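PDB 5TGF: beta-lactamase-related domain-containing protein from Bacteroides dorei DSM 17855, which is of unconfirmed function but probably acts as a serine hydrolase of the beta-lactamase family, and binds calcium. Local coordinates for residues 175-181 and 212-216; 53-57 and 305-309; 297-302 and 333-338; 252-257 and 323-327. All coordinates share one frame; numbering follows the deposited sequence.

Interaction 1 (175-181 and 212-216)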
loop_
_atom_site.group_PDB
_atom_site.type_symbol
_atom_site.label_atom_id
_atom_site.label_comp_id
_atom_site.label_asym_id
_atom_site.label_seq_id
_atom_site.Cartn_x
_atom_site.Cartn_y
_atom_site.Cartn_z
ATOM N N ILE A 175 7.771 3.819 -12.637
ATOM C CA ILE A 175 8.312 3.469 -11.346
ATOM C C ILE A 175 9.347 2.339 -11.417
ATOM O O ILE A 175 10.461 2.477 -10.892
ATOM C CB ILE A 175 7.185 3.113 -10.347
ATOM C CG1 ILE A 175 6.152 4.258 -10.200
ATOM C CG2 ILE A 175 7.752 2.671 -9.005
ATOM C CD1 ILE A 175 6.657 5.529 -9.549
ATOM N N ALA A 176 8.979 1.184 -11.975
ATOM C CA ALA A 176 9.847 0.000 -11.869
ATOM C C ALA A 176 11.169 0.145 -12.660
ATOM O O ALA A 176 12.249 -0.078 -12.116
ATOM C CB ALA A 176 9.119 -1.264 -12.290
ATOM N N ALA A 177 11.071 0.503 -13.934
ATOM C CA ALA A 177 12.277 0.688 -14.745
ATOM C C ALA A 177 13.247 1.772 -14.209
ATOM O O ALA A 177 14.402 1.479 -14.005
ATOM C CB ALA A 177 11.908 0.932 -16.191
ATOM N N PRO A 178 12.760 2.981 -13.883
ATOM C CA PRO A 178 13.682 4.001 -13.362
ATOM C C PRO A 178 14.333 3.654 -12.031
ATOM O O PRO A 178 15.466 4.071 -11.774
ATOM C CB PRO A 178 12.802 5.226 -13.191
ATOM C CG PRO A 178 11.602 4.990 -14.013
ATOM C CD PRO A 178 11.415 3.522 -14.111
ATOM N N LEU A 179 13.672 2.818 -11.235
ATOM C CA LEU A 179 14.237 2.337 -9.960
ATOM C C LEU A 179 15.014 1.019 -10.054
ATOM O O LEU A 179 15.584 0.562 -9.070
ATOM C CB LEU A 179 13.134 2.208 -8.899
ATOM C CG LEU A 179 12.525 3.548 -8.471
ATOM C CD1 LEU A 179 11.404 3.345 -7.472
ATOM C CD2 LEU A 179 13.560 4.526 -7.930
ATOM N N GLY A 180 14.989 0.362 -11.208
ATOM C CA GLY A 180 15.624 -0.922 -11.355
ATOM C C GLY A 180 14.914 -2.064 -10.636
ATOM O O GLY A 180 15.550 -3.045 -10.234
HETATM N N MSE A 181 13.591 -1.945 -10.477
HETATM C CA MSE A 181 12.782 -3.042 -9.970
HETATM C C MSE A 181 12.562 -4.002 -11.140
HETATM O O MSE A 181 11.890 -3.651 -12.096
HETATM C CB MSE A 181 11.445 -2.527 -9.435
HETATM C CG MSE A 181 11.607 -1.655 -8.174
HETATM SE SE MSE A 181 9.893 -0.715 -7.879
HETATM C CE MSE A 181 8.837 -2.167 -7.104
ATOM N N ARG A 212 13.924 -0.877 -3.096
ATOM C CA ARG A 212 14.236 0.244 -4.008
ATOM C C ARG A 212 13.147 1.289 -4.034
ATOM O O ARG A 212 13.432 2.512 -4.019
ATOM C CB ARG A 212 14.529 -0.231 -5.447
ATOM C CG ARG A 212 15.735 -1.151 -5.570
ATOM C CD ARG A 212 15.697 -1.921 -6.880
ATOM N NE ARG A 212 16.898 -2.726 -7.029
ATOM C CZ ARG A 212 17.993 -2.327 -7.655
ATOM N NH1 ARG A 212 18.029 -1.166 -8.267
ATOM N NH2 ARG A 212 19.044 -3.112 -7.684
ATOM N N PHE A 213 11.895 0.823 -4.061
ATOM C CA PHE A 213 10.733 1.690 -3.972
ATOM C C PHE A 213 10.716 2.535 -2.685
ATOM O O PHE A 213 10.510 3.741 -2.749
ATOM C CB PHE A 213 9.433 0.838 -4.034
ATOM C CG PHE A 213 8.185 1.637 -3.799
ATOM C CD1 PHE A 213 7.707 2.499 -4.764
ATOM C CD2 PHE A 213 7.540 1.606 -2.561
ATOM C CE1 PHE A 213 6.585 3.283 -4.533
ATOM C CE2 PHE A 213 6.406 2.389 -2.315
ATOM C CZ PHE A 213 5.928 3.236 -3.307
ATOM N N LEU A 214 10.904 1.879 -1.540
ATOM C CA LEU A 214 10.878 2.554 -0.230
ATOM C C LEU A 214 12.017 3.605 -0.092
ATOM O O LEU A 214 11.792 4.711 0.405
ATOM C CB LEU A 214 10.968 1.532 0.898
ATOM C CG LEU A 214 9.690 0.736 1.212
ATOM C CD1 LEU A 214 10.010 -0.351 2.219
ATOM C CD2 LEU A 214 8.567 1.635 1.690
ATOM N N LYS A 215 13.189 3.278 -0.624
ATOM C CA LYS A 215 14.309 4.228 -0.657
ATOM C C LYS A 215 13.906 5.505 -1.393
ATOM O O LYS A 215 14.144 6.622 -0.904
ATOM C CB LYS A 215 15.531 3.594 -1.316
ATOM C CG LYS A 215 16.793 4.465 -1.289
ATOM C CD LYS A 215 17.950 3.878 -2.084
ATOM C CE LYS A 215 19.169 4.814 -1.996
ATOM N NZ LYS A 215 20.318 4.312 -2.792
HETATM N N MSE A 216 13.299 5.353 -2.564
HETATM C CA MSE A 216 12.757 6.475 -3.311
HETATM C C MSE A 216 11.801 7.296 -2.490
HETATM O O MSE A 216 11.879 8.526 -2.489
HETATM C CB MSE A 216 12.120 5.980 -4.614
HETATM C CG MSE A 216 11.650 7.137 -5.509
HETATM SE SE MSE A 216 9.761 7.604 -5.180
HETATM C CE MSE A 216 8.899 5.926 -5.762
#
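Arg-212 lies along the end of helix 167-179, and its path from CB outward shows how one long side chain can serve a helix terminus. CB and CG each pass 3.9 Å from Leu-179 O, and CB also faces CG of Met-181. CD comes closer still to Leu-179 O, at 3.3 Å. Extended from CG to NE, the chain carries the guanidinium past the last turn, where Gly-180 O sits over one face, displaced toward the rim, 3.5 Å from NE (angle too poor for a bond) and 3.6 Å from CZ. At the tip, NH1 donates to Leu-179 O (3.1 Å, N-H...O 158°), near the guanidinium plane.

The carbonyl so gripped belongs to a Schellman motif: Gly-180 adopts positive phi, while Gly-180 N and Met-181 N bond back to Ala-177 O and Ala-176 O.

The two helix segments cross almost perpendicularly, at 88°. Leu-179 packs between them, CD1 resting on CA of Phe-213 (3.9 Å) and CD2 on CB of selenomethionine Met-216. The selenium of Met-181 meets CB of Phe-213, and Ile-175 CG2 approaches the edge of the Phe-213 ring at 4.2 Å. Helix 60-74 continues this apolar layer through Val-63, Ala-66 and Val-67. The chemistry is thus divided: dispersion forces join the buried side chains, while a cationic side chain at the surface probably offsets the negative end of the helix dipole.

Interaction 2 (53-57 and 305-309)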
loop_
_atom_site.group_PDB
_atom_site.type_symbol
_atom_site.label_atom_id
_atom_site.label_comp_id
_atom_site.label_asym_id
_atom_site.label_seq_id
_atom_site.Cartn_x
_atom_site.Cartn_y
_atom_site.Cartn_z
ATOM N N LYS A 53 9.969 -14.083 -5.583
ATOM C CA LYS A 53 8.777 -13.344 -5.912
ATOM C C LYS A 53 7.611 -13.772 -5.019
ATOM O O LYS A 53 7.402 -14.973 -4.809
ATOM C CB LYS A 53 8.417 -13.526 -7.390
ATOM C CG LYS A 53 9.343 -12.774 -8.307
ATOM C CD LYS A 53 9.024 -13.051 -9.763
ATOM C CE LYS A 53 7.822 -12.248 -10.222
ATOM N NZ LYS A 53 7.344 -12.732 -11.539
ATOM N N VAL A 54 6.881 -12.792 -4.488
ATOM C CA VAL A 54 5.784 -13.047 -3.577
ATOM C C VAL A 54 4.612 -12.152 -3.956
ATOM O O VAL A 54 4.787 -10.955 -4.251
ATOM C CB VAL A 54 6.187 -12.764 -2.108
ATOM C CG1 VAL A 54 5.048 -13.131 -1.176
ATOM C CG2 VAL A 54 7.436 -13.523 -1.690
ATOM N N TYR A 55 3.409 -12.717 -3.912
ATOM C CA TYR A 55 2.178 -11.910 -3.989
ATOM C C TYR A 55 1.907 -11.231 -2.646
ATOM O O TYR A 55 1.677 -11.905 -1.653
ATOM C CB TYR A 55 1.004 -12.789 -4.365
ATOM C CG TYR A 55 1.069 -13.216 -5.810
ATOM C CD1 TYR A 55 0.701 -12.331 -6.808
ATOM C CD2 TYR A 55 1.564 -14.474 -6.174
ATOM C CE1 TYR A 55 0.858 -12.662 -8.154
ATOM C CE2 TYR A 55 1.697 -14.829 -7.528
ATOM C CZ TYR A 55 1.387 -13.900 -8.487
ATOM O OH TYR A 55 1.469 -14.194 -9.834
ATOM N N VAL A 56 2.038 -9.914 -2.609
ATOM C CA VAL A 56 2.067 -9.168 -1.314
ATOM C C VAL A 56 0.775 -8.417 -1.002
ATOM O O VAL A 56 0.667 -7.680 0.017
ATOM C CB VAL A 56 3.235 -8.171 -1.261
ATOM C CG1 VAL A 56 4.556 -8.931 -1.335
ATOM C CG2 VAL A 56 3.140 -7.126 -2.351
ATOM N N ALA A 57 -0.229 -8.626 -1.841
ATOM C CA ALA A 57 -1.569 -8.077 -1.583
ATOM C C ALA A 57 -1.539 -6.572 -1.344
ATOM O O ALA A 57 -0.956 -5.858 -2.157
ATOM C CB ALA A 57 -2.204 -8.841 -0.437
ATOM N N PHE A 305 11.326 -3.566 5.122
ATOM C CA PHE A 305 10.311 -4.387 4.473
ATOM C C PHE A 305 10.511 -5.809 4.935
ATOM O O PHE A 305 11.628 -6.349 4.841
ATOM C CB PHE A 305 10.422 -4.276 2.963
ATOM C CG PHE A 305 9.366 -5.052 2.206
ATOM C CD1 PHE A 305 8.033 -5.015 2.611
ATOM C CD2 PHE A 305 9.671 -5.667 1.007
ATOM C CE1 PHE A 305 7.036 -5.643 1.888
ATOM C CE2 PHE A 305 8.691 -6.316 0.280
ATOM C CZ PHE A 305 7.372 -6.327 0.727
ATOM N N PHE A 306 9.451 -6.411 5.466
ATOM C CA PHE A 306 9.394 -7.865 5.664
ATOM C C PHE A 306 8.460 -8.458 4.608
ATOM O O PHE A 306 7.269 -8.044 4.480
ATOM C CB PHE A 306 8.879 -8.190 7.074
ATOM C CG PHE A 306 8.566 -9.637 7.309
ATOM C CD1 PHE A 306 9.592 -10.575 7.505
ATOM C CD2 PHE A 306 7.259 -10.070 7.416
ATOM C CE1 PHE A 306 9.287 -11.908 7.783
ATOM C CE2 PHE A 306 6.958 -11.387 7.665
ATOM C CZ PHE A 306 7.978 -12.319 7.823
ATOM N N ILE A 307 8.977 -9.443 3.860
ATOM C CA ILE A 307 8.201 -10.099 2.805
ATOM C C ILE A 307 8.033 -11.591 3.126
ATOM O O ILE A 307 8.971 -12.283 3.557
ATOM C CB ILE A 307 8.802 -9.874 1.410
ATOM C CG1 ILE A 307 7.809 -10.239 0.316
ATOM C CG2 ILE A 307 10.122 -10.611 1.248
ATOM C CD1 ILE A 307 8.329 -9.908 -1.089
ATOM N N ALA A 308 6.798 -12.064 2.974
ATOM C CA ALA A 308 6.394 -13.394 3.286
ATOM C C ALA A 308 4.920 -13.553 2.915
ATOM O O ALA A 308 4.245 -12.555 2.638
ATOM C CB ALA A 308 6.598 -13.686 4.769
ATOM N N HIS A 309 4.445 -14.790 2.912
ATOM C CA HIS A 309 3.035 -15.092 2.617
ATOM C C HIS A 309 2.581 -16.186 3.582
ATOM O O HIS A 309 3.052 -17.313 3.545
ATOM C CB HIS A 309 2.815 -15.505 1.156
ATOM C CG HIS A 309 1.369 -15.532 0.748
ATOM N ND1 HIS A 309 0.433 -16.344 1.364
ATOM C CD2 HIS A 309 0.682 -14.793 -0.154
ATOM C CE1 HIS A 309 -0.764 -16.103 0.843
ATOM N NE2 HIS A 309 -0.641 -15.157 -0.060
HETATM O O HOH W 1 2.261 -11.528 1.112
#
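Beside the central antiparallel sheet, strand 54-55 and the residue after it bring Val-54 and Val-56 against Ile-307 of strand 302-307. Val-54 and Ile-307 reach toward each other tip to tip. CD1 of Ile-307 comes 3.7 Å from CB of Val-54 and touches its CG2 as well; with CG1 anti to the backbone N (chi1 -165°) and the chain extended beyond it, the isoleucine sends this methyl straight at Val-54. Val-56 adds CG1, 3.9 Å from CG1 of Ile-307 and at the edge of the Phe-305 ring.

The two strands illustrate how neighbouring sheets can meet through side chains while their backbones pair elsewhere. Strand 54-55 bonds to strand 204-205, whereas strand 302-307 is an inner member of the central antiparallel sheet, as expected for the serine beta-lactamase fold. Val-56 also lies near Ser-58 and Lys-61, whose spacing is consistent with the SxxK motif of that family.

Farther along, one water joins the two segments by donating to Tyr-55 O (2.9 Å) and to Ala-308 O (2.7 Å). Tyr-55 O has a second neighbour in His-309 CD2, 3.4 Å away and presented at the edge of the imidazole. CB of the same histidine packs on CG1 of Val-54 at 4.0 Å, while its NE2 is hydrogen-bonded to NE2 of His-195, a residue whose ring also meets that of Tyr-55.

Interaction 3 (297-302 and 333-338)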
loop_
_atom_site.group_PDB
_atom_site.type_symbol
_atom_site.label_atom_id
_atom_site.label_comp_id
_atom_site.label_asym_id
_atom_site.label_seq_id
_atom_site.Cartn_x
_atom_site.Cartn_y
_atom_site.Cartn_z
ATOM N N ASN A 297 9.809 4.937 9.223
ATOM C CA ASN A 297 9.726 5.729 10.454
ATOM C C ASN A 297 10.704 6.902 10.357
ATOM O O ASN A 297 11.948 6.719 10.402
ATOM C CB ASN A 297 9.996 4.874 11.689
ATOM C CG ASN A 297 9.766 5.649 12.998
ATOM O OD1 ASN A 297 10.353 6.710 13.220
ATOM N ND2 ASN A 297 8.872 5.152 13.829
ATOM N N LYS A 298 10.155 8.090 10.153
ATOM C CA LYS A 298 11.001 9.263 9.919
ATOM C C LYS A 298 11.807 9.682 11.149
ATOM O O LYS A 298 12.850 10.269 11.006
ATOM C CB LYS A 298 10.187 10.437 9.401
ATOM C CG LYS A 298 9.528 10.157 8.056
ATOM C CD LYS A 298 8.764 11.369 7.576
ATOM C CE LYS A 298 7.709 10.970 6.557
ATOM N NZ LYS A 298 7.222 12.145 5.809
ATOM N N ARG A 299 11.287 9.432 12.340
ATOM C CA ARG A 299 11.996 9.761 13.555
ATOM C C ARG A 299 13.197 8.856 13.783
ATOM O O ARG A 299 14.249 9.357 14.159
ATOM C CB ARG A 299 11.060 9.686 14.745
ATOM C CG ARG A 299 10.087 10.851 14.753
ATOM C CD ARG A 299 9.593 11.104 16.157
ATOM N NE ARG A 299 8.592 12.164 16.167
ATOM C CZ ARG A 299 7.727 12.343 17.151
ATOM N NH1 ARG A 299 7.752 11.524 18.208
ATOM N NH2 ARG A 299 6.850 13.343 17.077
ATOM N N ASP A 300 13.049 7.562 13.498
ATOM C CA ASP A 300 14.177 6.604 13.494
ATOM C C ASP A 300 15.140 6.818 12.330
ATOM O O ASP A 300 16.245 6.345 12.379
ATOM C CB ASP A 300 13.690 5.160 13.396
ATOM C CG ASP A 300 12.814 4.729 14.565
ATOM O OD1 ASP A 300 12.921 5.373 15.631
ATOM O OD2 ASP A 300 12.035 3.730 14.399
ATOM N N GLY A 301 14.678 7.444 11.257
ATOM C CA GLY A 301 15.415 7.507 9.998
ATOM C C GLY A 301 15.500 6.154 9.283
ATOM O O GLY A 301 16.500 5.856 8.623
ATOM N N VAL A 302 14.456 5.342 9.446
ATOM C CA VAL A 302 14.433 3.962 9.017
ATOM C C VAL A 302 13.423 3.742 7.870
ATOM O O VAL A 302 12.311 4.318 7.872
ATOM C CB VAL A 302 14.071 3.038 10.209
ATOM C CG1 VAL A 302 13.580 1.711 9.733
ATOM C CG2 VAL A 302 15.271 2.825 11.136
ATOM N N VAL A 333 12.171 -2.781 15.779
ATOM C CA VAL A 333 13.239 -1.959 15.177
ATOM C C VAL A 333 13.424 -0.629 15.908
ATOM O O VAL A 333 14.553 -0.202 16.190
ATOM C CB VAL A 333 13.052 -1.764 13.669
ATOM C CG1 VAL A 333 13.990 -0.733 13.086
ATOM C CG2 VAL A 333 13.209 -3.093 12.934
ATOM N N THR A 334 12.320 0.012 16.258
ATOM C CA THR A 334 12.398 1.278 16.988
ATOM C C THR A 334 13.151 1.107 18.304
ATOM O O THR A 334 14.049 1.874 18.588
ATOM C CB THR A 334 10.981 1.882 17.217
ATOM O OG1 THR A 334 10.469 2.356 15.966
ATOM C CG2 THR A 334 11.048 3.056 18.176
ATOM N N LYS A 335 12.869 0.038 19.014
ATOM C CA LYS A 335 13.606 -0.284 20.251
ATOM C C LYS A 335 15.096 -0.508 19.968
ATOM O O LYS A 335 15.959 0.064 20.644
ATOM C CB LYS A 335 12.997 -1.506 20.895
ATOM C CG LYS A 335 13.392 -1.774 22.338
ATOM C CD LYS A 335 12.654 -3.016 22.840
ATOM C CE LYS A 335 12.579 -3.103 24.359
ATOM N NZ LYS A 335 13.830 -2.634 25.022
ATOM N N ILE A 336 15.390 -1.287 18.920
ATOM C CA ILE A 336 16.757 -1.680 18.623
ATOM C C ILE A 336 17.605 -0.486 18.246
ATOM O O ILE A 336 18.743 -0.353 18.738
ATOM C CB ILE A 336 16.822 -2.787 17.536
ATOM C CG1 ILE A 336 16.320 -4.106 18.107
ATOM C CG2 ILE A 336 18.233 -2.936 16.985
ATOM C CD1 ILE A 336 15.885 -5.087 17.052
ATOM N N VAL A 337 17.114 0.371 17.366
ATOM C CA VAL A 337 17.961 1.418 16.817
ATOM C C VAL A 337 18.065 2.620 17.743
ATOM O O VAL A 337 18.847 3.514 17.478
ATOM C CB VAL A 337 17.586 1.902 15.394
ATOM C CG1 VAL A 337 17.538 0.744 14.405
ATOM C CG2 VAL A 337 16.258 2.643 15.367
ATOM N N ASN A 338 17.301 2.635 18.829
ATOM C CA ASN A 338 17.435 3.699 19.830
ATOM C C ASN A 338 18.034 3.131 21.121
ATOM O O ASN A 338 17.434 3.224 22.179
ATOM C CB ASN A 338 16.062 4.359 20.083
ATOM C CG ASN A 338 15.588 5.161 18.899
ATOM O OD1 ASN A 338 16.159 6.198 18.588
ATOM N ND2 ASN A 338 14.554 4.678 18.207
#
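The two carboxylate oxygens of Asp-300 are taken up by Thr-334, in the last turn of helix 328-337, and Asn-338, just after it. Thr-334 OG1 donates to OD2 at 2.6 Å, a short bond using the syn lone pair. Asn-338 ND2 donates to OD1 at 3.1 Å, meeting it from above the carboxylate plane, 50° out; the two flat groups are turned 54° against each other. The same ND2 reaches Thr-334 O, 2.9 Å away. The amide bridges the aspartate and the helix backbone, which limits its rotation. With its CG anti to the carbonyl carbon and beside the backbone N (chi1 -62°), Asp-300 presents its carboxylate to the helix.

A second layer holds the aspartate's backbone. Asn-297 OD1 accepts from Asp-300 N at 2.8 Å, forming an Asx motif, and the loop closes as a G1 beta bulge in which Gly-301 and Val-302 both face Asn-297. The positive phi of the bulge at Gly-301 favours glycine. The amide nitrogen of Asn-297 is held in turn by Gln-283 OE1.

Apolar contacts continue the join inward. CG2 of Val-337 lies 4.1 Å from CB of Asp-300 and touches CG2 of Val-302, whose other methyl, CG1, meets CG1 of Val-333 at 4.2 Å. The contact thus fastens the hairpin between strands 293-297 and 302-307 to the C-terminal helix, which packs across the sheet against Val-33 of strand 28-35 and Trp-295 of strand 293-297, with Leu-13 of helix 11-22 alongside.

Interaction 4 (252-257 and 323-327)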
loop_
_atom_site.group_PDB
_atom_site.type_symbol
_atom_site.label_atom_id
_atom_site.label_comp_id
_atom_site.label_asym_id
_atom_site.label_seq_id
_atom_site.Cartn_x
_atom_site.Cartn_y
_atom_site.Cartn_z
ATOM N N TYR A 252 -7.549 -0.728 11.404
ATOM C CA TYR A 252 -6.197 -1.266 11.578
ATOM C C TYR A 252 -5.298 -0.460 12.506
ATOM O O TYR A 252 -4.625 -1.037 13.351
ATOM C CB TYR A 252 -5.530 -1.468 10.213
ATOM C CG TYR A 252 -4.049 -1.725 10.316
ATOM C CD1 TYR A 252 -3.523 -3.000 10.537
ATOM C CD2 TYR A 252 -3.186 -0.684 10.188
ATOM C CE1 TYR A 252 -2.153 -3.172 10.620
ATOM C CE2 TYR A 252 -1.834 -0.861 10.245
ATOM C CZ TYR A 252 -1.327 -2.091 10.512
ATOM O OH TYR A 252 0.055 -2.140 10.674
ATOM N N VAL A 253 -5.270 0.860 12.375
ATOM C CA VAL A 253 -4.341 1.643 13.204
ATOM C C VAL A 253 -4.690 1.532 14.718
ATOM O O VAL A 253 -3.781 1.362 15.577
ATOM C CB VAL A 253 -4.248 3.097 12.712
ATOM C CG1 VAL A 253 -3.621 4.000 13.742
ATOM C CG2 VAL A 253 -3.503 3.172 11.385
ATOM N N GLU A 254 -5.976 1.606 15.036
ATOM C CA GLU A 254 -6.429 1.487 16.433
ATOM C C GLU A 254 -6.226 0.063 16.959
ATOM O O GLU A 254 -5.639 -0.128 18.024
ATOM C CB GLU A 254 -7.920 1.892 16.613
ATOM C CG GLU A 254 -8.461 1.640 18.049
ATOM C CD GLU A 254 -10.010 1.712 18.160
ATOM O OE1 GLU A 254 -10.599 2.594 17.508
ATOM O OE2 GLU A 254 -10.666 0.863 18.853
ATOM N N LYS A 255 -6.563 -0.915 16.132
ATOM C CA LYS A 255 -6.522 -2.314 16.513
ATOM C C LYS A 255 -5.103 -2.871 16.598
ATOM O O LYS A 255 -4.783 -3.606 17.515
ATOM C CB LYS A 255 -7.348 -3.151 15.519
ATOM C CG LYS A 255 -7.479 -4.598 15.952
ATOM C CD LYS A 255 -8.646 -5.281 15.268
ATOM C CE LYS A 255 -8.490 -6.781 15.389
ATOM N NZ LYS A 255 -9.535 -7.484 14.605
ATOM N N ALA A 256 -4.266 -2.513 15.640
ATOM C CA ALA A 256 -2.899 -3.024 15.559
ATOM C C ALA A 256 -1.867 -2.226 16.330
ATOM O O ALA A 256 -0.878 -2.794 16.815
ATOM C CB ALA A 256 -2.469 -3.151 14.092
ATOM N N LEU A 257 -2.025 -0.903 16.393
ATOM C CA LEU A 257 -1.053 -0.049 17.044
ATOM C C LEU A 257 -1.545 0.660 18.302
ATOM O O LEU A 257 -0.765 1.376 18.946
ATOM C CB LEU A 257 -0.466 0.985 16.052
ATOM C CG LEU A 257 0.281 0.417 14.856
ATOM C CD1 LEU A 257 -0.535 0.503 13.575
ATOM C CD2 LEU A 257 1.605 1.117 14.690
ATOM N N PHE A 323 -1.679 -9.979 9.666
ATOM C CA PHE A 323 -2.058 -8.586 9.344
ATOM C C PHE A 323 -1.921 -7.660 10.569
ATOM O O PHE A 323 -1.067 -6.748 10.596
ATOM C CB PHE A 323 -3.478 -8.572 8.785
ATOM C CG PHE A 323 -3.950 -7.216 8.351
ATOM C CD1 PHE A 323 -3.287 -6.517 7.340
ATOM C CD2 PHE A 323 -5.127 -6.694 8.848
ATOM C CE1 PHE A 323 -3.736 -5.270 6.922
ATOM C CE2 PHE A 323 -5.617 -5.468 8.399
ATOM C CZ PHE A 323 -4.917 -4.754 7.431
ATOM N N TYR A 324 -2.710 -7.939 11.603
ATOM C CA TYR A 324 -2.729 -7.067 12.793
ATOM C C TYR A 324 -1.489 -7.145 13.659
ATOM O O TYR A 324 -1.237 -6.230 14.444
ATOM C CB TYR A 324 -3.974 -7.347 13.638
ATOM C CG TYR A 324 -5.263 -7.057 12.895
ATOM C CD1 TYR A 324 -5.653 -5.746 12.649
ATOM C CD2 TYR A 324 -6.083 -8.064 12.450
ATOM C CE1 TYR A 324 -6.807 -5.464 12.002
ATOM C CE2 TYR A 324 -7.266 -7.785 11.789
ATOM C CZ TYR A 324 -7.622 -6.459 11.600
ATOM O OH TYR A 324 -8.740 -6.157 10.909
ATOM N N GLY A 325 -0.694 -8.211 13.517
ATOM C CA GLY A 325 0.527 -8.385 14.313
ATOM C C GLY A 325 1.746 -7.696 13.722
ATOM O O GLY A 325 2.737 -7.492 14.409
ATOM N N SER A 326 1.659 -7.298 12.451
ATOM C CA SER A 326 2.838 -6.836 11.716
ATOM C C SER A 326 3.610 -5.649 12.301
ATOM O O SER A 326 4.853 -5.646 12.260
ATOM C CB SER A 326 2.412 -6.497 10.295
ATOM O OG SER A 326 1.946 -7.691 9.675
ATOM N N PRO A 327 2.913 -4.643 12.886
ATOM C CA PRO A 327 3.692 -3.549 13.488
ATOM C C PRO A 327 4.598 -3.945 14.642
ATOM O O PRO A 327 5.378 -3.091 15.084
ATOM C CB PRO A 327 2.611 -2.584 14.040
ATOM C CG PRO A 327 1.393 -2.942 13.346
ATOM C CD PRO A 327 1.464 -4.379 12.951
HETATM O O HOH W 2 -0.151 -5.455 16.687
#
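Tyr-324, Tyr-252 and Pro-327 carry most of this contact, in which the short helix 252-257 packs on a type I beta turn running from Phe-323 to Ser-326. The Tyr-324 ring is sandwiched. Over one face lies the extended chain of Lys-255, with CE 3.8 Å from the centroid, almost on the ring normal, in a CH-pi contact; NZ makes a cation-pi interaction at 4.0 Å. The opposite face is covered by CD2 of Phe-323. The Tyr-324 hydroxyl is hydrogen-bonded to a glycerol, probably from the crystallisation liquor, another oxygen of which accepts from Tyr-252 N.

Tyr-252 reaches from the helix toward the turn, CG anti to the backbone N (chi1 167°), and sets CD1 over a face of the Phe-323 ring, 3.8 Å from CZ, with the planes inclined at 41°. Its OH is hydrogen-bonded to Glu-272 of the edge strand 270-274 and also meets CG of Pro-327.

That proline carbon fits between Tyr-252, CB of Ala-256 and CG of Leu-257, the last 3.8 Å away. Where the two backbones draw near, a water donates to Ala-256 O at 2.8 Å and to Tyr-324 O at 2.6 Å.

In the fold
From the N terminus, residues 53-57 meet 305-309, 248 residues later, so interaction 2 closes a long loop. Interaction 1 falls entirely within that loop, joining helices 167-179 and 207-218 across 30 residues; Leu-214 CD1 touches Phe-305 CB, linking the two contacts directly. Interaction 4 opens at 252-257 and interaction 3 at 297-302, both before interaction 2 closes, and they end beyond it at 323-327 and 333-338. Interactions 2, 3 and 4 therefore cross one another. Together they tie strand 54-55, the hairpin of the central sheet, helix 252-257 and the C-terminal helix; interactions 1 and 4 lie on opposite sides of the chain's centre.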